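Local coordinates for surface protein SPB1 (Streptococcus agalactiae, PDB 4UZG), which probably forms the shaft of the group B streptococcus type 2b pilus as its backbone subunit, polymerised by sortase, at residues A[34-47]-A[89-103]. Sequence-based numbering, arbitrary orientation. Where two conformers were deposited one is given.
Sequences KVYQYVIKDTMPSA and NNFTITIPWAATNTP
Tyr38 turns the CD2-CE2 edge of its ring onto one face of the Trp97 indole in an edge-to-face pair, centroids 4.8 Å apart and planes at 81°; Val35 O lies at the indole edge near CD1. Over one face of Phe91 sits Asp42 CB, 3.6 Å from the ring centroid, a CH-pi contact reached because chi1 of 68° sets the phenyl between its own backbone N and carbonyl carbon. The Asp42 carboxylate continues past the rim. Asn101 covers a face of Tyr36, its amide inclined 32° to the phenol. Strands 37-43 and 90-96 carry Tyr38 and Phe91 and pair antiparallel, and Ile40 CD1 meets Ile95 CD1 (3.7 Å) on the same sheet face, against strands 121-131 and 16-26. At one end the extended Lys34 side chain brings NZ to Thr102 O (2.9 Å) and Thr100 O (3.0 Å), above both carbonyl planes, with salt bridges to Asp113 and Asp114. At the other, Asn90 OD1 accepts Met44 N, and Asn89 ND2 donates to Pro45 O (2.9 Å) and Val50 O while its OD1 accepts Leu52 N. A mainly apolar face, with buried Asp42 at the Phe91 end, thus closes the core; lysine and asparagines tie the loops beyond.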
loop_
_atom_site.group_PDB
_atom_site.type_symbol
_atom_site.label_atom_id
_atom_site.label_comp_id
_atom_site.label_asym_id
_atom_site.label_seq_id
_atom_site.Cartn_x
_atom_site.Cartn_y
_atom_site.Cartn_z
ATOM N N LYS A 34 34.606 -3.869 -17.148
ATOM C CA LYS A 34 34.581 -4.405 -15.805
ATOM C C LYS A 34 33.484 -3.701 -15.002
ATOM O O LYS A 34 33.386 -2.463 -15.036
ATOM C CB LYS A 34 35.939 -4.132 -15.172
ATOM C CG LYS A 34 36.033 -4.398 -13.720
ATOM C CD LYS A 34 37.445 -4.235 -13.229
ATOM C CE LYS A 34 37.557 -4.557 -11.765
ATOM N NZ LYS A 34 38.937 -4.392 -11.239
ATOM N N VAL A 35 32.667 -4.479 -14.285
ATOM C CA VAL A 35 31.676 -3.908 -13.384
ATOM C C VAL A 35 32.303 -3.711 -12.014
ATOM O O VAL A 35 32.721 -4.668 -11.352
ATOM C CB VAL A 35 30.432 -4.795 -13.261
ATOM C CG1 VAL A 35 29.455 -4.180 -12.260
ATOM C CG2 VAL A 35 29.772 -4.959 -14.627
ATOM N N TYR A 36 32.325 -2.459 -11.576
ATOM C CA TYR A 36 32.880 -2.122 -10.264
ATOM C C TYR A 36 31.802 -1.701 -9.250
ATOM O O TYR A 36 32.116 -1.562 -8.065
ATOM C CB TYR A 36 33.986 -1.057 -10.371
ATOM C CG TYR A 36 33.521 0.213 -11.025
ATOM C CD1 TYR A 36 32.860 1.182 -10.293
ATOM C CD2 TYR A 36 33.697 0.423 -12.389
ATOM C CE1 TYR A 36 32.425 2.345 -10.897
ATOM C CE2 TYR A 36 33.271 1.590 -13.000
ATOM C CZ TYR A 36 32.608 2.528 -12.244
ATOM O OH TYR A 36 32.147 3.704 -12.797
ATOM N N GLN A 37 30.549 -1.533 -9.682
ATOM C CA GLN A 37 29.453 -1.274 -8.756
ATOM C C GLN A 37 28.133 -1.558 -9.422
ATOM O O GLN A 37 28.042 -1.534 -10.646
ATOM C CB GLN A 37 29.478 0.180 -8.271
ATOM C CG GLN A 37 29.218 1.192 -9.366
ATOM C CD GLN A 37 29.352 2.624 -8.898
ATOM O OE1 GLN A 37 30.018 2.906 -7.901
ATOM N NE2 GLN A 37 28.748 3.535 -9.633
ATOM N N TYR A 38 27.117 -1.789 -8.595
ATOM C CA TYR A 38 25.721 -1.714 -9.022
ATOM C C TYR A 38 25.047 -0.617 -8.216
ATOM O O TYR A 38 25.251 -0.518 -7.008
ATOM C CB TYR A 38 24.975 -3.065 -8.845
ATOM C CG TYR A 38 25.342 -4.046 -9.910
ATOM C CD1 TYR A 38 24.695 -4.050 -11.134
ATOM C CD2 TYR A 38 26.380 -4.946 -9.715
ATOM C CE1 TYR A 38 25.088 -4.917 -12.142
ATOM C CE2 TYR A 38 26.762 -5.824 -10.710
ATOM C CZ TYR A 38 26.146 -5.790 -11.935
ATOM O OH TYR A 38 26.532 -6.633 -12.956
ATOM N N VAL A 39 24.227 0.179 -8.886
ATOM C CA VAL A 39 23.521 1.297 -8.257
ATOM C C VAL A 39 22.021 1.054 -8.343
ATOM O O VAL A 39 21.469 0.887 -9.441
ATOM C CB VAL A 39 23.862 2.615 -8.956
ATOM C CG1 VAL A 39 23.168 3.765 -8.241
ATOM C CG2 VAL A 39 25.378 2.842 -9.024
ATOM N N ILE A 40 21.363 1.035 -7.183
ATOM C CA ILE A 40 19.923 0.852 -7.072
ATOM C C ILE A 40 19.335 2.192 -6.647
ATOM O O ILE A 40 19.639 2.698 -5.571
ATOM C CB ILE A 40 19.595 -0.216 -6.009
ATOM C CG1 ILE A 40 20.232 -1.558 -6.386
ATOM C CG2 ILE A 40 18.080 -0.343 -5.836
ATOM C CD1 ILE A 40 21.519 -1.872 -5.633
ATOM N N LYS A 41 18.493 2.763 -7.503
ATOM C CA LYS A 41 17.861 4.051 -7.226
ATOM C C LYS A 41 16.368 3.856 -7.155
ATOM O O LYS A 41 15.778 3.291 -8.066
ATOM C CB LYS A 41 18.164 5.057 -8.328
ATOM C CG LYS A 41 19.543 5.617 -8.273
ATOM C CD LYS A 41 19.788 6.674 -9.337
ATOM C CE LYS A 41 21.218 7.204 -9.262
ATOM N NZ LYS A 41 21.434 8.303 -10.249
ATOM N N ASP A 42 15.736 4.328 -6.086
ATOM C CA ASP A 42 14.292 4.111 -5.889
ATOM C C ASP A 42 13.635 5.452 -5.660
ATOM O O ASP A 42 13.973 6.173 -4.707
ATOM C CB ASP A 42 14.106 3.199 -4.685
ATOM C CG ASP A 42 12.694 2.707 -4.520
ATOM O OD1 ASP A 42 11.734 3.439 -4.780
ATOM O OD2 ASP A 42 12.528 1.547 -4.047
ATOM N N THR A 43 12.726 5.806 -6.569
ATOM C CA THR A 43 11.939 7.021 -6.434
ATOM C C THR A 43 10.548 6.592 -5.938
ATOM O O THR A 43 9.796 5.939 -6.657
ATOM C CB THR A 43 11.816 7.767 -7.761
ATOM O OG1 THR A 43 13.118 8.038 -8.276
ATOM C CG2 THR A 43 11.045 9.082 -7.583
ATOM N N MET A 44 10.261 6.948 -4.695
ATOM C CA MET A 44 9.010 6.601 -4.034
ATOM C C MET A 44 7.931 7.603 -4.407
ATOM O O MET A 44 8.224 8.703 -4.877
ATOM C CB MET A 44 9.255 6.608 -2.534
ATOM C CG MET A 44 10.004 5.389 -2.035
ATOM S SD MET A 44 8.963 3.900 -2.038
ATOM C CE MET A 44 8.061 4.123 -0.514
ATOM N N PRO A 45 6.665 7.255 -4.146
ATOM C CA PRO A 45 5.589 8.250 -4.168
ATOM C C PRO A 45 5.888 9.336 -3.139
ATOM O O PRO A 45 6.807 9.248 -2.327
ATOM C CB PRO A 45 4.356 7.458 -3.739
ATOM C CG PRO A 45 4.713 6.125 -3.588
ATOM C CD PRO A 45 6.178 5.957 -3.664
ATOM N N SER A 46 5.099 10.392 -3.178
ATOM C CA SER A 46 5.145 11.402 -2.136
ATOM C C SER A 46 5.034 10.742 -0.762
ATOM O O SER A 46 4.292 9.760 -0.596
ATOM C CB SER A 46 3.945 12.345 -2.304
ATOM O OG SER A 46 3.788 13.193 -1.175
ATOM N N ALA A 47 5.682 11.325 0.248
ATOM C CA ALA A 47 5.574 10.819 1.602
ATOM C C ALA A 47 4.147 10.968 2.160
ATOM O O ALA A 47 3.820 10.327 3.161
ATOM C CB ALA A 47 6.556 11.516 2.510
ATOM N N ASN A 89 12.424 11.272 0.736
ATOM C CA ASN A 89 11.589 10.064 0.711
ATOM C C ASN A 89 12.045 9.014 -0.286
ATOM O O ASN A 89 11.353 8.016 -0.487
ATOM C CB ASN A 89 10.106 10.401 0.470
ATOM C CG ASN A 89 9.155 9.347 1.031
ATOM O OD1 ASN A 89 9.257 8.935 2.189
ATOM N ND2 ASN A 89 8.196 8.929 0.205
ATOM N N ASN A 90 13.213 9.241 -0.883
ATOM C CA ASN A 90 13.814 8.350 -1.866
ATOM C C ASN A 90 15.119 7.774 -1.322
ATOM O O ASN A 90 15.641 8.240 -0.295
ATOM C CB ASN A 90 14.087 9.112 -3.157
ATOM C CG ASN A 90 12.853 9.765 -3.722
ATOM O OD1 ASN A 90 11.777 9.183 -3.709
ATOM N ND2 ASN A 90 13.001 10.983 -4.236
ATOM N N PHE A 91 15.707 6.806 -2.033
ATOM C CA PHE A 91 17.015 6.308 -1.648
ATOM C C PHE A 91 17.804 5.829 -2.856
ATOM O O PHE A 91 17.237 5.453 -3.885
ATOM C CB PHE A 91 16.927 5.209 -0.586
ATOM C CG PHE A 91 16.311 3.907 -1.056
ATOM C CD1 PHE A 91 17.077 2.943 -1.668
ATOM C CD2 PHE A 91 14.950 3.659 -0.869
ATOM C CE1 PHE A 91 16.527 1.750 -2.078
ATOM C CE2 PHE A 91 14.380 2.457 -1.271
ATOM C CZ PHE A 91 15.165 1.493 -1.883
ATOM N N THR A 92 19.124 5.817 -2.676
ATOM C CA THR A 92 20.062 5.223 -3.597
ATOM C C THR A 92 21.023 4.358 -2.805
ATOM O O THR A 92 21.633 4.823 -1.846
ATOM C CB THR A 92 20.875 6.313 -4.341
ATOM O OG1 THR A 92 19.979 7.172 -5.035
ATOM C CG2 THR A 92 21.861 5.686 -5.310
ATOM N N ILE A 93 21.162 3.106 -3.234
ATOM C CA ILE A 93 22.096 2.159 -2.658
ATOM C C ILE A 93 23.148 1.824 -3.708
ATOM O O ILE A 93 22.806 1.459 -4.826
ATOM C CB ILE A 93 21.359 0.890 -2.176
ATOM C CG1 ILE A 93 20.624 1.206 -0.873
ATOM C CG2 ILE A 93 22.330 -0.289 -1.974
ATOM C CD1 ILE A 93 19.649 0.157 -0.424
ATOM N N THR A 94 24.421 1.956 -3.348
ATOM C CA THR A 94 25.519 1.645 -4.260
ATOM C C THR A 94 26.283 0.481 -3.660
ATOM O O THR A 94 26.767 0.564 -2.541
ATOM C CB THR A 94 26.430 2.855 -4.444
ATOM O OG1 THR A 94 25.651 3.944 -4.936
ATOM C CG2 THR A 94 27.544 2.565 -5.420
ATOM N N ILE A 95 26.381 -0.608 -4.422
ATOM C CA ILE A 95 27.047 -1.818 -3.959
ATOM C C ILE A 95 28.394 -1.926 -4.705
ATOM O O ILE A 95 28.426 -2.178 -5.904
ATOM C CB ILE A 95 26.207 -3.072 -4.240
ATOM C CG1 ILE A 95 24.830 -2.959 -3.570
ATOM C CG2 ILE A 95 26.958 -4.317 -3.773
ATOM C CD1 ILE A 95 23.880 -4.100 -3.894
ATOM N N PRO A 96 29.516 -1.730 -4.003
ATOM C CA PRO A 96 30.806 -1.920 -4.675
ATOM C C PRO A 96 30.968 -3.394 -5.067
ATOM O O PRO A 96 30.586 -4.294 -4.319
ATOM C CB PRO A 96 31.833 -1.466 -3.624
ATOM C CG PRO A 96 31.164 -1.652 -2.333
ATOM C CD PRO A 96 29.694 -1.352 -2.591
ATOM N N TRP A 97 31.559 -3.613 -6.233
ATOM C CA TRP A 97 31.588 -4.938 -6.847
ATOM C C TRP A 97 33.012 -5.450 -7.037
ATOM O O TRP A 97 33.222 -6.643 -7.277
ATOM C CB TRP A 97 30.863 -4.881 -8.204
ATOM C CG TRP A 97 30.189 -6.157 -8.589
ATOM C CD1 TRP A 97 30.512 -6.975 -9.629
ATOM C CD2 TRP A 97 29.054 -6.750 -7.947
ATOM N NE1 TRP A 97 29.658 -8.036 -9.671
ATOM C CE2 TRP A 97 28.758 -7.927 -8.651
ATOM C CE3 TRP A 97 28.258 -6.384 -6.867
ATOM C CZ2 TRP A 97 27.693 -8.755 -8.301
ATOM C CZ3 TRP A 97 27.206 -7.213 -6.509
ATOM C CH2 TRP A 97 26.930 -8.377 -7.227
ATOM N N ALA A 98 33.987 -4.551 -6.944
ATOM C CA ALA A 98 35.387 -4.911 -7.134
ATOM C C ALA A 98 36.222 -3.900 -6.376
ATOM O O ALA A 98 35.766 -2.787 -6.098
ATOM C CB ALA A 98 35.767 -4.917 -8.636
ATOM N N ALA A 99 37.466 -4.265 -6.073
ATOM C CA ALA A 99 38.346 -3.405 -5.294
ATOM C C ALA A 99 38.790 -2.169 -6.064
ATOM O O ALA A 99 39.128 -1.162 -5.449
ATOM C CB ALA A 99 39.572 -4.180 -4.808
ATOM N N THR A 100 38.842 -2.260 -7.391
ATOM C CA THR A 100 39.233 -1.133 -8.258
ATOM C C THR A 100 38.351 -1.107 -9.506
ATOM O O THR A 100 37.666 -2.090 -9.797
ATOM C CB THR A 100 40.696 -1.226 -8.720
ATOM O OG1 THR A 100 40.869 -2.378 -9.552
ATOM C CG2 THR A 100 41.637 -1.297 -7.536
ATOM N N ASN A 101 38.385 -0.010 -10.266
ATOM C CA ASN A 101 37.443 0.162 -11.388
ATOM C C ASN A 101 37.877 -0.348 -12.762
ATOM O O ASN A 101 37.038 -0.489 -13.657
ATOM C CB ASN A 101 37.046 1.619 -11.546
ATOM C CG ASN A 101 36.541 2.217 -10.269
ATOM O OD1 ASN A 101 36.114 1.501 -9.369
ATOM N ND2 ASN A 101 36.627 3.540 -10.157
ATOM N N THR A 102 39.163 -0.622 -12.923
ATOM C CA THR A 102 39.695 -1.080 -14.200
ATOM C C THR A 102 40.347 -2.443 -14.013
ATOM O O THR A 102 40.700 -2.808 -12.895
ATOM C CB THR A 102 40.725 -0.090 -14.747
ATOM O OG1 THR A 102 41.728 0.134 -13.753
ATOM C CG2 THR A 102 40.044 1.229 -15.091
ATOM N N PRO A 103 40.476 -3.216 -15.103
ATOM C CA PRO A 103 41.025 -4.573 -14.990
ATOM C C PRO A 103 42.432 -4.597 -14.409
ATOM O O PRO A 103 43.264 -3.882 -14.956
ATOM C CB PRO A 103 41.040 -5.067 -16.440
ATOM C CG PRO A 103 39.970 -4.286 -17.111
ATOM C CD PRO A 103 40.010 -2.928 -16.471
HETATM O O HOH W 1 35.142 -0.434 -15.658
HETATM O O HOH W 2 9.404 10.421 -2.864
#